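Local coordinates for tartrate dehydrogenase/decarboxylase (Pseudomonas putida, PDB 3FLK), which oxidises tartrate with NAD(+), converts meso-tartrate to D-glycerate and oxidatively decarboxylates D-malate to pyruvate, using one magnesium or manganese ion per subunit, at residues Lys96-Phe101 and Ser267-Pro272; Gln103-Arg108 and Leu172-Asp177; Phe276-Glu281 and Leu309-Gln314. The protein carries 1 engineered substitution. All coordinates share one frame; numbering follows the deposited sequence.

Contact 1. Residues Lys96-Phe101 and Ser267-Pro272; sequences KFRREF and SANLNP. With OXL (oxalate ion), chain G.
R98 CA of helix 94-100 and N269 CA of strand 266-270 lie 7.0 Å apart, and F101 CA, just past the helix end, stands 7.1 Å from N271 CA. The joint is carried by R98. Its chain runs extended from CG to NE, reaching past N269, and R98 NE donates to N269 OD1 at 2.8 Å. That bond is bent, with an N-H...O angle of 132°, and the amide oxygen sits out of the guanidinium plane although the two flat groups are turned only 15° apart. N136 ND2 also donates to N269 OD1, so two donors grip this buried oxygen. At the far edge of the guanidinium, and in its plane, R98 NH1 and NH2 converge on oxalate O2 at 3.1 and 3.0 Å. NH2 has a salt bridge to E281 as well. A water accepts from N269 ND2 at 3.1 Å and has a weak link to R98 NH2. Beyond the helix end, N271 CB rests on F101 O at 3.6 Å, while the N271 amide bonds to D102, N275 and F276. R98, held by N269, lines the substrate pocket of the isocitrate/isopropylmalate dehydrogenase family, where oxalate is also bound by R108 and R134 of the same chain and by K192 of the second subunit.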
loop_
_atom_site.group_PDB
_atom_site.type_symbol
_atom_site.label_atom_id
_atom_site.label_comp_id
_atom_site.label_asym_id
_atom_site.label_seq_id
_atom_site.Cartn_x
_atom_site.Cartn_y
_atom_site.Cartn_z
ATOM N N LYS A 96 -22.035 -3.764 -6.074
ATOM C CA LYS A 96 -23.106 -3.909 -7.064
ATOM C C LYS A 96 -23.431 -2.582 -7.758
ATOM O O LYS A 96 -23.636 -2.557 -8.972
ATOM C CB LYS A 96 -24.365 -4.519 -6.439
ATOM C CG LYS A 96 -24.276 -6.024 -6.219
ATOM C CD LYS A 96 -25.611 -6.612 -5.769
ATOM C CE LYS A 96 -25.521 -8.125 -5.646
ATOM N NZ LYS A 96 -26.765 -8.725 -5.087
ATOM N N PHE A 97 -23.478 -1.491 -6.991
ATOM C CA PHE A 97 -23.638 -0.148 -7.557
ATOM C C PHE A 97 -22.530 0.148 -8.568
ATOM O O PHE A 97 -22.801 0.548 -9.698
ATOM C CB PHE A 97 -23.598 0.945 -6.475
ATOM C CG PHE A 97 -24.755 0.923 -5.507
ATOM C CD1 PHE A 97 -25.994 0.410 -5.867
ATOM C CD2 PHE A 97 -24.604 1.468 -4.235
ATOM C CE1 PHE A 97 -27.056 0.413 -4.963
ATOM C CE2 PHE A 97 -25.660 1.479 -3.327
ATOM C CZ PHE A 97 -26.888 0.954 -3.693
ATOM N N ARG A 98 -21.284 -0.048 -8.144
ATOM C CA ARG A 98 -20.117 0.278 -8.961
ATOM C C ARG A 98 -20.070 -0.517 -10.264
ATOM O O ARG A 98 -19.760 0.033 -11.321
ATOM C CB ARG A 98 -18.826 0.061 -8.168
ATOM C CG ARG A 98 -18.582 1.087 -7.070
ATOM C CD ARG A 98 -17.349 0.734 -6.260
ATOM N NE ARG A 98 -16.981 1.785 -5.315
ATOM C CZ ARG A 98 -16.090 1.639 -4.336
ATOM N NH1 ARG A 98 -15.468 0.479 -4.161
ATOM N NH2 ARG A 98 -15.822 2.655 -3.522
ATOM N N ARG A 99 -20.396 -1.803 -10.182
ATOM C CA ARG A 99 -20.240 -2.703 -11.328
ATOM C C ARG A 99 -21.448 -2.722 -12.257
ATOM O O ARG A 99 -21.294 -2.643 -13.477
ATOM C CB ARG A 99 -19.839 -4.106 -10.860
ATOM C CG ARG A 99 -18.484 -4.080 -10.172
ATOM C CD ARG A 99 -17.977 -5.430 -9.712
ATOM N NE ARG A 99 -16.625 -5.269 -9.181
ATOM C CZ ARG A 99 -15.700 -6.223 -9.118
ATOM N NH1 ARG A 99 -15.957 -7.453 -9.544
ATOM N NH2 ARG A 99 -14.505 -5.935 -8.625
ATOM N N GLU A 100 -22.647 -2.794 -11.684
ATOM C CA GLU A 100 -23.864 -2.841 -12.498
ATOM C C GLU A 100 -24.256 -1.497 -13.116
ATOM O O GLU A 100 -24.934 -1.465 -14.144
ATOM C CB GLU A 100 -25.023 -3.475 -11.727
ATOM C CG GLU A 100 -24.879 -4.988 -11.617
ATOM C CD GLU A 100 -25.975 -5.645 -10.804
ATOM O OE1 GLU A 100 -27.165 -5.345 -11.041
ATOM O OE2 GLU A 100 -25.639 -6.482 -9.940
ATOM N N PHE A 101 -23.822 -0.399 -12.502
ATOM C CA PHE A 101 -23.999 0.923 -13.101
ATOM C C PHE A 101 -22.748 1.366 -13.857
ATOM O O PHE A 101 -22.630 2.528 -14.255
ATOM C CB PHE A 101 -24.413 1.969 -12.054
ATOM C CG PHE A 101 -25.827 1.809 -11.557
ATOM C CD1 PHE A 101 -26.776 1.112 -12.307
ATOM C CD2 PHE A 101 -26.218 2.376 -10.349
ATOM C CE1 PHE A 101 -28.083 0.963 -11.852
ATOM C CE2 PHE A 101 -27.528 2.236 -9.886
ATOM C CZ PHE A 101 -28.461 1.528 -10.641
ATOM N N SER A 267 -14.894 10.956 -2.895
ATOM C CA SER A 267 -14.770 10.099 -4.068
ATOM C C SER A 267 -15.972 10.192 -5.000
ATOM O O SER A 267 -17.126 10.247 -4.556
ATOM C CB SER A 267 -14.507 8.647 -3.670
ATOM O OG SER A 267 -15.699 7.979 -3.331
ATOM N N ALA A 268 -15.678 10.222 -6.295
ATOM C CA ALA A 268 -16.693 10.219 -7.333
ATOM C C ALA A 268 -16.597 8.911 -8.116
ATOM O O ALA A 268 -15.581 8.647 -8.763
ATOM C CB ALA A 268 -16.500 11.415 -8.254
ATOM N N ASN A 269 -17.643 8.093 -8.025
ATOM C CA ASN A 269 -17.747 6.851 -8.789
ATOM C C ASN A 269 -18.538 7.135 -10.058
ATOM O O ASN A 269 -19.769 7.087 -10.062
ATOM C CB ASN A 269 -18.429 5.746 -7.973
ATOM C CG ASN A 269 -17.648 5.359 -6.729
ATOM O OD1 ASN A 269 -17.091 4.266 -6.653
ATOM N ND2 ASN A 269 -17.618 6.248 -5.739
ATOM N N LEU A 270 -17.814 7.440 -11.129
ATOM C CA LEU A 270 -18.415 7.989 -12.335
ATOM C C LEU A 270 -18.664 6.965 -13.429
ATOM O O LEU A 270 -17.799 6.140 -13.744
ATOM C CB LEU A 270 -17.550 9.122 -12.904
ATOM C CG LEU A 270 -17.233 10.356 -12.052
ATOM C CD1 LEU A 270 -16.419 11.339 -12.872
ATOM C CD2 LEU A 270 -18.497 11.025 -11.509
ATOM N N ASN A 271 -19.866 7.035 -13.991
ATOM C CA ASN A 271 -20.165 6.465 -15.294
ATOM C C ASN A 271 -20.163 7.640 -16.281
ATOM O O ASN A 271 -21.189 8.299 -16.456
ATOM C CB ASN A 271 -21.520 5.749 -15.266
ATOM C CG ASN A 271 -21.932 5.203 -16.630
ATOM O OD1 ASN A 271 -22.934 5.630 -17.201
ATOM N ND2 ASN A 271 -21.159 4.258 -17.153
ATOM N N PRO A 272 -19.001 7.923 -16.907
ATOM C CA PRO A 272 -18.790 9.142 -17.702
ATOM C C PRO A 272 -19.738 9.290 -18.894
ATOM O O PRO A 272 -20.061 10.414 -19.286
ATOM C CB PRO A 272 -17.344 8.999 -18.195
ATOM C CG PRO A 272 -16.716 8.023 -17.268
ATOM C CD PRO A 272 -17.800 7.071 -16.905
HETATM C C1 OXL G . -12.658 0.397 0.016
HETATM C C2 OXL G . -12.783 1.542 -0.890
HETATM O O1 OXL G . -11.854 0.473 0.977
HETATM O O2 OXL G . -13.564 1.477 -1.865
HETATM O O3 OXL G . -13.340 -0.631 -0.195
HETATM O O4 OXL G . -12.092 2.563 -0.664
HETATM O O HOH W 1 -15.452 5.523 -3.620
#

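Contact 2. Residues Gln103-Arg108 and Leu172-Asp177; sequences QYVNIR and LKYAFD. With OXL (oxalate ion), chain G.
V105 CG1 lies over one face of the Y174 ring, 3.8 Å from its centroid and 23° off the normal, a CH-pi contact displaced toward the CD2 rim. I107 CD1 approaches obliquely, 3.6 Å from Y174 CE2, on the V105 side of the ring plane, and V105 CG2 meets Y174 CD1 at 3.8 Å. Y174 reaches the strand because its CG is anti to the backbone N (chi1 -162°), continuing the line from the helix out to the two aliphatic residues, whose side chains it crosses at about a right angle. L270 of the neighbouring strand also touches it. Opposite that same L270, Y104 and V105 together form a classic beta bulge, at the point where V105 enters the contact.

The second flat group, the R108 guanidinium, belongs to the other side of the same strand. Oxalate lies at its edge: R108 NH1 and NH2 both donate to oxalate O4, each at 3.0 Å, and NH2 adds a weak bond to O2. R108 NE turns back to N106 OD1 at 3.2 Å, approaching from above the amide plane and not on a lone pair, so it is a poorly aligned support. S252 OG is a further partner of NH1.

Strand 105-111 is therefore two-faced. V105 and I107 hold helix 165-181 by dispersion and CH-pi contact, without a hydrogen bond between the two segments, whereas on the opposite side N106 is polar and R108 brings the positive charge, consistent with binding a dicarboxylate.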
loop_
_atom_site.group_PDB
_atom_site.type_symbol
_atom_site.label_atom_id
_atom_site.label_comp_id
_atom_site.label_asym_id
_atom_site.label_seq_id
_atom_site.Cartn_x
_atom_site.Cartn_y
_atom_site.Cartn_z
ATOM N N GLN A 103 -19.699 2.177 -13.168
ATOM C CA GLN A 103 -19.040 3.372 -12.660
ATOM C C GLN A 103 -17.531 3.134 -12.638
ATOM O O GLN A 103 -16.921 3.076 -11.570
ATOM C CB GLN A 103 -19.576 3.714 -11.260
ATOM C CG GLN A 103 -21.072 4.039 -11.234
ATOM C CD GLN A 103 -21.684 4.044 -9.834
ATOM O OE1 GLN A 103 -21.059 3.627 -8.856
ATOM N NE2 GLN A 103 -22.925 4.512 -9.743
ATOM N N TYR A 104 -16.934 3.001 -13.822
ATOM C CA TYR A 104 -15.559 2.492 -13.936
ATOM C C TYR A 104 -14.454 3.446 -13.474
ATOM O O TYR A 104 -13.339 3.007 -13.182
ATOM C CB TYR A 104 -15.280 1.930 -15.340
ATOM C CG TYR A 104 -15.324 2.935 -16.472
ATOM C CD1 TYR A 104 -14.184 3.646 -16.840
ATOM C CD2 TYR A 104 -16.496 3.150 -17.197
ATOM C CE1 TYR A 104 -14.213 4.565 -17.886
ATOM C CE2 TYR A 104 -16.534 4.065 -18.252
ATOM C CZ TYR A 104 -15.388 4.768 -18.584
ATOM O OH TYR A 104 -15.406 5.678 -19.618
ATOM N N VAL A 105 -14.758 4.740 -13.413
ATOM C CA VAL A 105 -13.789 5.730 -12.946
ATOM C C VAL A 105 -14.079 6.123 -11.501
ATOM O O VAL A 105 -15.144 6.663 -11.199
ATOM C CB VAL A 105 -13.779 7.020 -13.809
ATOM C CG1 VAL A 105 -12.531 7.824 -13.515
ATOM C CG2 VAL A 105 -13.841 6.701 -15.284
ATOM N N ASN A 106 -13.123 5.852 -10.620
ATOM C CA ASN A 106 -13.211 6.291 -9.230
ATOM C C ASN A 106 -12.204 7.414 -8.992
ATOM O O ASN A 106 -11.003 7.168 -8.871
ATOM C CB ASN A 106 -12.980 5.119 -8.268
ATOM C CG ASN A 106 -13.501 5.394 -6.861
ATOM O OD1 ASN A 106 -13.661 6.541 -6.451
ATOM N ND2 ASN A 106 -13.777 4.330 -6.120
ATOM N N ILE A 107 -12.711 8.645 -8.950
ATOM C CA ILE A 107 -11.886 9.846 -8.805
ATOM C C ILE A 107 -11.790 10.257 -7.341
ATOM O O ILE A 107 -12.808 10.510 -6.694
ATOM C CB ILE A 107 -12.456 11.036 -9.634
ATOM C CG1 ILE A 107 -12.470 10.711 -11.132
ATOM C CG2 ILE A 107 -11.670 12.322 -9.368
ATOM C CD1 ILE A 107 -11.083 10.658 -11.783
ATOM N N ARG A 108 -10.562 10.343 -6.835
ATOM C CA ARG A 108 -10.319 10.648 -5.426
ATOM C C ARG A 108 -9.195 11.684 -5.265
ATOM O O ARG A 108 -8.013 11.327 -5.270
ATOM C CB ARG A 108 -10.008 9.354 -4.651
ATOM C CG ARG A 108 -11.182 8.381 -4.596
ATOM C CD ARG A 108 -10.815 7.021 -4.005
ATOM N NE ARG A 108 -12.013 6.239 -3.699
ATOM C CZ ARG A 108 -12.054 5.204 -2.859
ATOM N NH1 ARG A 108 -10.961 4.803 -2.222
ATOM N NH2 ARG A 108 -13.200 4.570 -2.650
ATOM N N LEU A 172 -7.236 4.133 -18.320
ATOM C CA LEU A 172 -6.006 4.802 -18.747
ATOM C C LEU A 172 -6.324 6.027 -19.598
ATOM O O LEU A 172 -5.710 7.082 -19.427
ATOM C CB LEU A 172 -5.090 3.841 -19.516
ATOM C CG LEU A 172 -4.406 2.720 -18.722
ATOM C CD1 LEU A 172 -3.758 1.726 -19.671
ATOM C CD2 LEU A 172 -3.389 3.259 -17.714
ATOM N N LYS A 173 -7.294 5.884 -20.499
ATOM C CA LYS A 173 -7.744 6.997 -21.332
ATOM C C LYS A 173 -8.269 8.149 -20.478
ATOM O O LYS A 173 -7.890 9.301 -20.691
ATOM C CB LYS A 173 -8.805 6.548 -22.338
ATOM C CG LYS A 173 -9.219 7.647 -23.314
ATOM C CD LYS A 173 -10.068 7.106 -24.448
ATOM C CE LYS A 173 -10.396 8.200 -25.458
ATOM N NZ LYS A 173 -11.315 9.225 -24.894
ATOM N N TYR A 174 -9.123 7.835 -19.507
ATOM C CA TYR A 174 -9.659 8.859 -18.615
ATOM C C TYR A 174 -8.538 9.627 -17.913
ATOM O O TYR A 174 -8.547 10.862 -17.893
ATOM C CB TYR A 174 -10.636 8.264 -17.592
ATOM C CG TYR A 174 -11.519 9.314 -16.950
ATOM C CD1 TYR A 174 -12.777 9.612 -17.479
ATOM C CD2 TYR A 174 -11.086 10.032 -15.834
ATOM C CE1 TYR A 174 -13.591 10.588 -16.898
ATOM C CE2 TYR A 174 -11.890 11.011 -15.250
ATOM C CZ TYR A 174 -13.138 11.281 -15.786
ATOM O OH TYR A 174 -13.938 12.245 -15.208
ATOM N N ALA A 175 -7.568 8.893 -17.372
ATOM C CA ALA A 175 -6.454 9.484 -16.630
ATOM C C ALA A 175 -5.571 10.384 -17.492
ATOM O O ALA A 175 -5.158 11.457 -17.051
ATOM C CB ALA A 175 -5.620 8.401 -15.968
ATOM N N PHE A 176 -5.283 9.940 -18.714
ATOM C CA PHE A 176 -4.492 10.738 -19.652
ATOM C C PHE A 176 -5.257 11.957 -20.167
ATOM O O PHE A 176 -4.674 13.033 -20.309
ATOM C CB PHE A 176 -3.959 9.878 -20.808
ATOM C CG PHE A 176 -2.671 9.172 -20.486
ATOM C CD1 PHE A 176 -1.447 9.773 -20.763
ATOM C CD2 PHE A 176 -2.679 7.917 -19.891
ATOM C CE1 PHE A 176 -0.247 9.133 -20.454
ATOM C CE2 PHE A 176 -1.484 7.267 -19.577
ATOM C CZ PHE A 176 -0.267 7.876 -19.863
ATOM N N ASP A 177 -6.554 11.790 -20.430
ATOM C CA ASP A 177 -7.427 12.913 -20.789
ATOM C C ASP A 177 -7.454 13.971 -19.681
ATOM O O ASP A 177 -7.401 15.170 -19.960
ATOM C CB ASP A 177 -8.853 12.435 -21.082
ATOM C CG ASP A 177 -8.999 11.811 -22.465
ATOM O OD1 ASP A 177 -8.103 11.989 -23.316
ATOM O OD2 ASP A 177 -10.025 11.141 -22.706
HETATM C C1 OXL G . -12.658 0.397 0.016
HETATM C C2 OXL G . -12.783 1.542 -0.890
HETATM O O1 OXL G . -11.854 0.473 0.977
HETATM O O2 OXL G . -13.564 1.477 -1.865
HETATM O O3 OXL G . -13.340 -0.631 -0.195
HETATM O O4 OXL G . -12.092 2.563 -0.664
#

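Contact 3. Residues Phe276-Glu281 and Leu309-Gln314; sequences FPSLFE and LEFLGQ
The side chains of F280 and F311 cross at about a right angle, with F280 CZ set 3.7 Å from F311 CB and 3.8 Å from F311 CD2. F311 CG falls in the plane of the F280 ring, at its edge, so the strand phenylalanine presses its rim against the root of the helix phenylalanine. On the outer part of the F311 ring, S278 OG approaches F311 CE2 obliquely at 3.4 Å. No hydrogen bond joins the two segments. F311 can take both neighbours because its CG is anti to the backbone N (chi1 -172°), which sends the ring from helix 299-313 across to the strand, where S278 and F280, two residues apart, both point toward the helix.

The next shell fixes these groups. S278 OG is hydrogen-bonded to N271 N. F280 also packs on A72, A268 and L270, and L270 touches F311 too. R274 holds F311 twice, through a cation-pi contact with the ring and a hydrogen bond from NH1 to the F311 carbonyl oxygen. With an alanine here F280 CZ would probably keep little more than the CB contact, and S278 OG and the R274 guanidinium would lose the ring they face.

Farther out, L309 turns its side chain to Y319, A322 and M326 of helix 317-336, and S304 OG, earlier on helix 299-313, bonds to E281 O. E281 itself points to the other side of the strand, where OE1 bonds to the nicotinamide amide nitrogen of NADH. The arrangement is the alpha/beta layering of the isocitrate/isopropylmalate dehydrogenase fold, a helix packed mainly by aromatic side chains on one face of the central mixed sheet, with the cofactor bound beyond the other.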
loop_
_atom_site.group_PDB
_atom_site.type_symbol
_atom_site.label_atom_id
_atom_site.label_comp_id
_atom_site.label_asym_id
_atom_site.label_seq_id
_atom_site.Cartn_x
_atom_site.Cartn_y
_atom_site.Cartn_z
ATOM N N PHE A 276 -25.888 5.405 -16.737
ATOM C CA PHE A 276 -26.391 5.064 -15.413
ATOM C C PHE A 276 -26.063 6.203 -14.444
ATOM O O PHE A 276 -25.168 7.004 -14.723
ATOM C CB PHE A 276 -25.745 3.764 -14.925
ATOM C CG PHE A 276 -25.977 2.585 -15.833
ATOM C CD1 PHE A 276 -27.164 1.861 -15.771
ATOM C CD2 PHE A 276 -24.999 2.187 -16.740
ATOM C CE1 PHE A 276 -27.380 0.763 -16.603
ATOM C CE2 PHE A 276 -25.205 1.090 -17.579
ATOM C CZ PHE A 276 -26.399 0.379 -17.510
ATOM N N PRO A 277 -26.792 6.296 -13.313
ATOM C CA PRO A 277 -26.420 7.293 -12.305
ATOM C C PRO A 277 -25.034 7.035 -11.715
ATOM O O PRO A 277 -24.657 5.880 -11.485
ATOM C CB PRO A 277 -27.497 7.131 -11.225
ATOM C CG PRO A 277 -28.074 5.777 -11.444
ATOM C CD PRO A 277 -27.987 5.528 -12.912
ATOM N N SER A 278 -24.279 8.106 -11.503
ATOM C CA SER A 278 -22.996 8.020 -10.824
ATOM C C SER A 278 -23.213 8.065 -9.311
ATOM O O SER A 278 -24.291 8.444 -8.841
ATOM C CB SER A 278 -22.070 9.147 -11.283
ATOM O OG SER A 278 -21.718 8.987 -12.648
ATOM N N LEU A 279 -22.193 7.664 -8.556
ATOM C CA LEU A 279 -22.293 7.572 -7.104
ATOM C C LEU A 279 -21.217 8.410 -6.423
ATOM O O LEU A 279 -20.043 8.368 -6.798
ATOM C CB LEU A 279 -22.216 6.110 -6.650
ATOM C CG LEU A 279 -22.407 5.799 -5.161
ATOM C CD1 LEU A 279 -23.099 4.464 -4.987
ATOM C CD2 LEU A 279 -21.082 5.814 -4.413
ATOM N N PHE A 280 -21.632 9.167 -5.414
ATOM C CA PHE A 280 -20.732 10.071 -4.714
ATOM C C PHE A 280 -20.734 9.754 -3.222
ATOM O O PHE A 280 -21.789 9.670 -2.591
ATOM C CB PHE A 280 -21.099 11.530 -5.013
ATOM C CG PHE A 280 -21.040 11.870 -6.483
ATOM C CD1 PHE A 280 -19.896 12.436 -7.035
ATOM C CD2 PHE A 280 -22.118 11.590 -7.323
ATOM C CE1 PHE A 280 -19.832 12.732 -8.399
ATOM C CE2 PHE A 280 -22.063 11.881 -8.682
ATOM C CZ PHE A 280 -20.920 12.454 -9.220
ATOM N N GLU A 281 -19.533 9.553 -2.683
ATOM C CA GLU A 281 -19.343 9.033 -1.335
ATOM C C GLU A 281 -17.985 9.464 -0.788
ATOM O O GLU A 281 -17.077 9.787 -1.559
ATOM C CB GLU A 281 -19.426 7.496 -1.340
ATOM C CG GLU A 281 -18.304 6.822 -2.133
ATOM C CD GLU A 281 -18.192 5.324 -1.913
ATOM O OE1 GLU A 281 -18.612 4.816 -0.852
ATOM O OE2 GLU A 281 -17.663 4.648 -2.818
ATOM N N LEU A 309 -22.426 17.939 -7.631
ATOM C CA LEU A 309 -23.016 19.103 -8.292
ATOM C C LEU A 309 -22.215 19.503 -9.524
ATOM O O LEU A 309 -22.789 19.854 -10.556
ATOM C CB LEU A 309 -23.132 20.288 -7.324
ATOM C CG LEU A 309 -24.062 20.145 -6.114
ATOM C CD1 LEU A 309 -24.148 21.470 -5.363
ATOM C CD2 LEU A 309 -25.458 19.661 -6.515
ATOM N N GLU A 310 -20.890 19.439 -9.409
ATOM C CA GLU A 310 -19.992 19.714 -10.525
ATOM C C GLU A 310 -20.271 18.762 -11.695
ATOM O O GLU A 310 -20.334 19.192 -12.849
ATOM C CB GLU A 310 -18.532 19.608 -10.068
ATOM C CG GLU A 310 -17.508 20.151 -11.062
ATOM C CD GLU A 310 -16.081 20.075 -10.542
ATOM O OE1 GLU A 310 -15.683 19.007 -10.027
ATOM O OE2 GLU A 310 -15.351 21.084 -10.651
ATOM N N PHE A 311 -20.460 17.478 -11.383
ATOM C CA PHE A 311 -20.725 16.455 -12.400
ATOM C C PHE A 311 -22.124 16.557 -13.020
ATOM O O PHE A 311 -22.283 16.381 -14.230
ATOM C CB PHE A 311 -20.498 15.050 -11.832
ATOM C CG PHE A 311 -20.574 13.958 -12.869
ATOM C CD1 PHE A 311 -19.546 13.783 -13.792
ATOM C CD2 PHE A 311 -21.678 13.111 -12.927
ATOM C CE1 PHE A 311 -19.615 12.776 -14.757
ATOM C CE2 PHE A 311 -21.756 12.102 -13.887
ATOM C CZ PHE A 311 -20.723 11.937 -14.804
ATOM N N LEU A 312 -23.128 16.829 -12.188
ATOM C CA LEU A 312 -24.508 16.977 -12.656
ATOM C C LEU A 312 -24.727 18.257 -13.459
ATOM O O LEU A 312 -25.565 18.292 -14.361
ATOM C CB LEU A 312 -25.493 16.935 -11.482
ATOM C CG LEU A 312 -25.801 15.593 -10.810
ATOM C CD1 LEU A 312 -26.715 15.810 -9.616
ATOM C CD2 LEU A 312 -26.421 14.594 -11.785
ATOM N N GLY A 313 -23.967 19.298 -13.132
ATOM C CA GLY A 313 -24.144 20.617 -13.736
ATOM C C GLY A 313 -23.926 20.660 -15.235
ATOM O O GLY A 313 -24.713 21.273 -15.964
ATOM N N GLN A 314 -22.858 20.000 -15.685
ATOM C CA GLN A 314 -22.470 19.947 -17.099
ATOM C C GLN A 314 -22.230 21.336 -17.696
ATOM O O GLN A 314 -21.139 21.894 -17.550
ATOM C CB GLN A 314 -23.474 19.123 -17.925
ATOM C CG GLN A 314 -23.347 17.624 -17.703
ATOM C CD GLN A 314 -24.365 16.813 -18.477
ATOM O OE1 GLN A 314 -25.501 16.632 -18.035
ATOM N NE2 GLN A 314 -23.956 16.299 -19.633
#

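Overall arrangement
The three contacts share one mixed sheet, in which strands 278-282, 266-270 and 105-111 lie side by side. N269 N meets L279 O at 2.7 Å, and L270 N meets V105 O at 2.8 Å, both probable hydrogen bonds. Contact 1 sits on the pocket side; contacts 2 and 3 bring helices 165-181 and 299-313 to the opposite face, with L270 touching an aromatic ring from each. The contact centres of 2 and 3 are 14 Å apart. Contacts 1 and 2 both reach oxalate. The R98 side chain is about 4 Å from NADH and about 7 Å from the magnesium ion, and R98 NH2 forms a salt bridge (2.8 Å) to OE2 of E281, which bonds to the nicotinamide amide of NADH.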